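Local coordinates for A rubisco-like protein (Burkholderia fungorum, PDB 3NWR) that is a rubisco-like protein, probably a lyase, whose substrate and reaction cannot be named with confidence, at residues 208-220 against 245-257. Sequence-based numbering, arbitrary orientation.
Sequences LAERVRAVMSEVR and RHAELVEREGGSC
Leu249 is the knob of this contact: it sits among Leu208, Ala209, Val212 and Arg213, with CD2 3.6 Å from the CA of Ala209, while CD1 lies over one face of the Arg213 guanidinium. Its CG is anti to the backbone N (chi1 174°), which carries CG toward helix 208-220, where the two methyls part, CD2 to Ala209 and CD1 to Arg213. Beside it, CG2 of Val212 meets CG2 of Val250 at 3.9 Å, the two side chains crossing at about a right angle; Phe234 of strand 233-235 touches Val212 from the barrel side. Toward the start of 208-220, CG of Leu208 makes a CH-pi contact over the His246 ring, 4.0 Å from its centroid. The NE2 of that ring is hydrogen-bonded to Asp238.

The polar contacts gather where helix 240-252 ends in a Schellman motif, with Gly254 at positive phi. Arg220, its chain bent at chi3, brings NH1 to two acceptors of Glu253: 2.8 Å to the backbone O, which lies in the guanidinium plane, and 3.2 Å to OE1, a salt bridge reached on the anti side but well out of the carboxylate plane, with guanidinium and carboxylate planes 55° apart. A water accepts from Arg220 NH2 and donates to Glu253 OE1 and to Arg213 O. Next to this, Met216 packs along the turn, its bent chain placing CE 3.6 Å from the O of Gly254.

Segments 208-220 and 245-252 run nearly parallel, their axes 19° apart and 9.8 Å at closest approach, as neighbouring outer helices of the TIM-barrel catalytic domain. Apolar packing joins their earlier turns, whereas one arginine nitrogen, NH1, bonds to both main chain and side chain of Glu253. Together with the water, this should restrain the carboxylate through OE1, and it ties the helix end, just before strand 257-261, to its neighbour.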
loop_
_atom_site.group_PDB
_atom_site.type_symbol
_atom_site.label_atom_id
_atom_site.label_comp_id
_atom_site.label_asym_id
_atom_site.label_seq_id
_atom_site.Cartn_x
_atom_site.Cartn_y
_atom_site.Cartn_z
ATOM N N LEU A 208 -2.117 13.004 20.496
ATOM C CA LEU A 208 -3.490 12.625 20.232
ATOM C C LEU A 208 -4.374 12.786 21.463
ATOM O O LEU A 208 -5.434 13.416 21.396
ATOM C CB LEU A 208 -3.518 11.191 19.720
ATOM C CG LEU A 208 -4.812 10.601 19.163
ATOM C CD1 LEU A 208 -5.778 10.242 20.286
ATOM C CD2 LEU A 208 -5.439 11.539 18.147
ATOM N N ALA A 209 -3.938 12.238 22.593
ATOM C CA ALA A 209 -4.749 12.278 23.804
ATOM C C ALA A 209 -5.097 13.711 24.218
ATOM O O ALA A 209 -6.272 14.038 24.401
ATOM C CB ALA A 209 -4.062 11.536 24.937
ATOM N N GLU A 210 -4.083 14.564 24.343
ATOM C CA GLU A 210 -4.303 15.959 24.718
ATOM C C GLU A 210 -5.141 16.698 23.680
ATOM O O GLU A 210 -6.007 17.494 24.026
ATOM C CB GLU A 210 -2.974 16.699 24.868
ATOM C CG GLU A 210 -2.042 16.152 25.929
ATOM C CD GLU A 210 -0.733 16.919 25.971
ATOM O OE1 GLU A 210 -0.734 18.123 25.627
ATOM O OE2 GLU A 210 0.296 16.319 26.345
ATOM N N ARG A 211 -4.865 16.441 22.407
ATOM C CA ARG A 211 -5.566 17.134 21.341
ATOM C C ARG A 211 -7.054 16.785 21.334
ATOM O O ARG A 211 -7.900 17.671 21.205
ATOM C CB ARG A 211 -4.917 16.817 19.987
ATOM C CG ARG A 211 -5.394 17.707 18.852
ATOM C CD ARG A 211 -4.562 17.520 17.593
ATOM N NE ARG A 211 -4.947 16.342 16.817
ATOM C CZ ARG A 211 -4.262 15.202 16.780
ATOM N NH1 ARG A 211 -3.157 15.051 17.508
ATOM N NH2 ARG A 211 -4.696 14.197 16.025
ATOM N N VAL A 212 -7.373 15.501 21.477
ATOM C CA VAL A 212 -8.771 15.075 21.493
ATOM C C VAL A 212 -9.517 15.705 22.664
ATOM O O VAL A 212 -10.612 16.234 22.493
ATOM C CB VAL A 212 -8.914 13.539 21.550
ATOM C CG1 VAL A 212 -10.365 13.143 21.804
ATOM C CG2 VAL A 212 -8.408 12.905 20.250
ATOM N N ARG A 213 -8.920 15.639 23.852
ATOM C CA ARG A 213 -9.557 16.228 25.027
ATOM C C ARG A 213 -9.789 17.738 24.891
ATOM O O ARG A 213 -10.884 18.232 25.175
ATOM C CB ARG A 213 -8.753 15.911 26.291
ATOM C CG ARG A 213 -8.682 14.439 26.625
ATOM C CD ARG A 213 -7.912 14.235 27.923
ATOM N NE ARG A 213 -8.081 12.881 28.436
ATOM C CZ ARG A 213 -7.182 11.914 28.294
ATOM N NH1 ARG A 213 -6.048 12.157 27.660
ATOM N NH2 ARG A 213 -7.415 10.707 28.792
ATOM N N ALA A 214 -8.776 18.475 24.445
ATOM C CA ALA A 214 -8.914 19.927 24.324
ATOM C C ALA A 214 -9.913 20.309 23.245
ATOM O O ALA A 214 -10.777 21.156 23.454
ATOM C CB ALA A 214 -7.572 20.580 24.047
ATOM N N VAL A 215 -9.791 19.681 22.082
ATOM C CA VAL A 215 -10.693 19.983 20.978
ATOM C C VAL A 215 -12.150 19.644 21.293
ATOM O O VAL A 215 -13.053 20.437 21.013
ATOM C CB VAL A 215 -10.247 19.276 19.675
ATOM C CG1 VAL A 215 -11.321 19.377 18.606
ATOM C CG2 VAL A 215 -8.935 19.868 19.175
ATOM N N MET A 216 -12.392 18.473 21.870
ATOM C CA MET A 216 -13.769 18.082 22.146
ATOM C C MET A 216 -14.423 18.979 23.196
ATOM O O MET A 216 -15.632 19.189 23.163
ATOM C CB MET A 216 -13.879 16.606 22.536
ATOM C CG MET A 216 -13.734 15.635 21.355
ATOM S SD MET A 216 -14.781 16.059 19.943
ATOM C CE MET A 216 -16.391 16.128 20.749
ATOM N N SER A 217 -13.629 19.509 24.120
ATOM C CA SER A 217 -14.174 20.470 25.077
ATOM C C SER A 217 -14.822 21.644 24.355
ATOM O O SER A 217 -15.938 22.048 24.684
ATOM C CB SER A 217 -13.094 20.981 26.024
ATOM O OG SER A 217 -13.664 21.870 26.968
ATOM N N GLU A 218 -14.111 22.187 23.371
ATOM C CA GLU A 218 -14.630 23.289 22.574
ATOM C C GLU A 218 -15.820 22.867 21.724
ATOM O O GLU A 218 -16.806 23.589 21.631
ATOM C CB GLU A 218 -13.529 23.889 21.692
ATOM C CG GLU A 218 -12.439 24.605 22.475
ATOM C CD GLU A 218 -12.898 25.943 23.031
ATOM O OE1 GLU A 218 -14.038 26.364 22.741
ATOM O OE2 GLU A 218 -12.106 26.574 23.755
ATOM N N VAL A 219 -15.737 21.691 21.112
ATOM C CA VAL A 219 -16.799 21.222 20.236
ATOM C C VAL A 219 -18.096 20.992 21.011
ATOM O O VAL A 219 -19.172 21.369 20.554
ATOM C CB VAL A 219 -16.363 19.953 19.476
ATOM C CG1 VAL A 219 -17.506 19.383 18.661
ATOM C CG2 VAL A 219 -15.171 20.279 18.583
ATOM N N ARG A 220 -17.982 20.384 22.191
ATOM C CA ARG A 220 -19.145 20.142 23.048
ATOM C C ARG A 220 -19.780 21.461 23.478
ATOM O O ARG A 220 -20.998 21.631 23.409
ATOM C CB ARG A 220 -18.757 19.306 24.279
ATOM C CG ARG A 220 -18.346 17.853 23.966
ATOM C CD ARG A 220 -18.145 16.990 25.235
ATOM N NE ARG A 220 -17.211 17.584 26.192
ATOM C CZ ARG A 220 -15.932 17.238 26.338
ATOM N NH1 ARG A 220 -15.396 16.272 25.600
ATOM N NH2 ARG A 220 -15.181 17.851 27.247
ATOM N N ARG A 245 -7.048 2.174 21.103
ATOM C CA ARG A 245 -7.050 3.021 22.297
ATOM C C ARG A 245 -7.458 4.448 21.937
ATOM O O ARG A 245 -8.234 5.074 22.660
ATOM C CB ARG A 245 -5.686 3.008 22.995
ATOM C CG ARG A 245 -5.351 1.662 23.623
ATOM C CD ARG A 245 -4.105 1.726 24.502
ATOM N NE ARG A 245 -2.892 2.094 23.772
ATOM C CZ ARG A 245 -2.069 1.229 23.178
ATOM N NH1 ARG A 245 -2.321 -0.075 23.204
ATOM N NH2 ARG A 245 -0.986 1.673 22.552
ATOM N N HIS A 246 -6.931 4.968 20.830
ATOM C CA HIS A 246 -7.278 6.321 20.406
ATOM C C HIS A 246 -8.771 6.433 20.103
ATOM O O HIS A 246 -9.407 7.420 20.450
ATOM C CB HIS A 246 -6.515 6.741 19.145
ATOM C CG HIS A 246 -5.022 6.718 19.272
ATOM N ND1 HIS A 246 -4.357 6.879 20.473
ATOM C CD2 HIS A 246 -4.063 6.581 18.326
ATOM C CE1 HIS A 246 -3.054 6.825 20.258
ATOM N NE2 HIS A 246 -2.849 6.648 18.963
ATOM N N ALA A 247 -9.319 5.426 19.434
ATOM C CA ALA A 247 -10.730 5.456 19.066
ATOM C C ALA A 247 -11.624 5.400 20.304
ATOM O O ALA A 247 -12.665 6.073 20.361
ATOM C CB ALA A 247 -11.053 4.310 18.095
ATOM N N GLU A 248 -11.220 4.611 21.296
ATOM C CA GLU A 248 -11.952 4.550 22.560
ATOM C C GLU A 248 -11.969 5.920 23.228
ATOM O O GLU A 248 -13.004 6.360 23.734
ATOM C CB GLU A 248 -11.325 3.526 23.505
ATOM C CG GLU A 248 -11.471 2.084 23.068
ATOM C CD GLU A 248 -10.820 1.137 24.058
ATOM O OE1 GLU A 248 -10.768 1.487 25.260
ATOM O OE2 GLU A 248 -10.361 0.054 23.639
ATOM N N LEU A 249 -10.831 6.604 23.224
ATOM C CA LEU A 249 -10.757 7.945 23.813
ATOM C C LEU A 249 -11.659 8.933 23.074
ATOM O O LEU A 249 -12.386 9.705 23.694
ATOM C CB LEU A 249 -9.319 8.470 23.829
ATOM C CG LEU A 249 -9.193 9.922 24.300
ATOM C CD1 LEU A 249 -9.595 10.043 25.779
ATOM C CD2 LEU A 249 -7.795 10.463 24.070
ATOM N N VAL A 250 -11.613 8.914 21.742
ATOM C CA VAL A 250 -12.457 9.817 20.970
ATOM C C VAL A 250 -13.918 9.602 21.348
ATOM O O VAL A 250 -14.658 10.568 21.556
ATOM C CB VAL A 250 -12.232 9.665 19.440
ATOM C CG1 VAL A 250 -13.268 10.474 18.650
ATOM C CG2 VAL A 250 -10.831 10.130 19.068
ATOM N N GLU A 251 -14.334 8.345 21.459
ATOM C CA GLU A 251 -15.716 8.053 21.836
ATOM C C GLU A 251 -16.036 8.551 23.244
ATOM O O GLU A 251 -17.088 9.166 23.473
ATOM C CB GLU A 251 -16.027 6.559 21.716
ATOM C CG GLU A 251 -17.451 6.206 22.109
ATOM C CD GLU A 251 -17.776 4.742 21.911
ATOM O OE1 GLU A 251 -16.891 3.972 21.467
ATOM O OE2 GLU A 251 -18.929 4.354 22.202
ATOM N N ARG A 252 -15.132 8.292 24.185
ATOM C CA ARG A 252 -15.355 8.710 25.569
ATOM C C ARG A 252 -15.500 10.222 25.693
ATOM O O ARG A 252 -16.251 10.727 26.537
ATOM C CB ARG A 252 -14.216 8.220 26.463
ATOM C CG ARG A 252 -14.324 6.759 26.847
ATOM C CD ARG A 252 -13.426 6.436 28.041
ATOM N NE ARG A 252 -12.029 6.780 27.789
ATOM C CZ ARG A 252 -11.164 5.981 27.168
ATOM N NH1 ARG A 252 -11.553 4.791 26.733
ATOM N NH2 ARG A 252 -9.912 6.372 26.986
ATOM N N GLU A 253 -14.783 10.946 24.841
ATOM C CA GLU A 253 -14.793 12.402 24.857
ATOM C C GLU A 253 -15.941 12.996 24.036
ATOM O O GLU A 253 -16.007 14.204 23.848
ATOM C CB GLU A 253 -13.442 12.938 24.388
ATOM C CG GLU A 253 -12.318 12.639 25.366
ATOM C CD GLU A 253 -12.426 13.466 26.638
ATOM O OE1 GLU A 253 -12.860 14.631 26.548
ATOM O OE2 GLU A 253 -12.070 12.953 27.716
ATOM N N GLY A 254 -16.851 12.138 23.577
ATOM C CA GLY A 254 -18.039 12.596 22.873
ATOM C C GLY A 254 -17.884 12.811 21.380
ATOM O O GLY A 254 -18.729 13.444 20.740
ATOM N N GLY A 255 -16.798 12.289 20.819
ATOM C CA GLY A 255 -16.563 12.420 19.388
ATOM C C GLY A 255 -17.475 11.528 18.572
ATOM O O GLY A 255 -18.193 10.688 19.110
ATOM N N SER A 256 -17.447 11.713 17.258
ATOM C CA SER A 256 -18.304 10.937 16.373
ATOM C C SER A 256 -17.551 10.313 15.210
ATOM O O SER A 256 -18.123 9.541 14.446
ATOM C CB SER A 256 -19.414 11.827 15.810
ATOM O OG SER A 256 -18.858 12.916 15.079
ATOM N N CYS A 257 -16.267 10.636 15.091
ATOM C CA CYS A 257 -15.536 10.278 13.885
ATOM C C CYS A 257 -14.044 10.109 14.167
ATOM O O CYS A 257 -13.465 10.882 14.936
ATOM C CB CYS A 257 -15.752 11.375 12.830
ATOM S SG CYS A 257 -14.927 11.087 11.234
HETATM O O HOH W 1 -12.449 17.207 27.127
#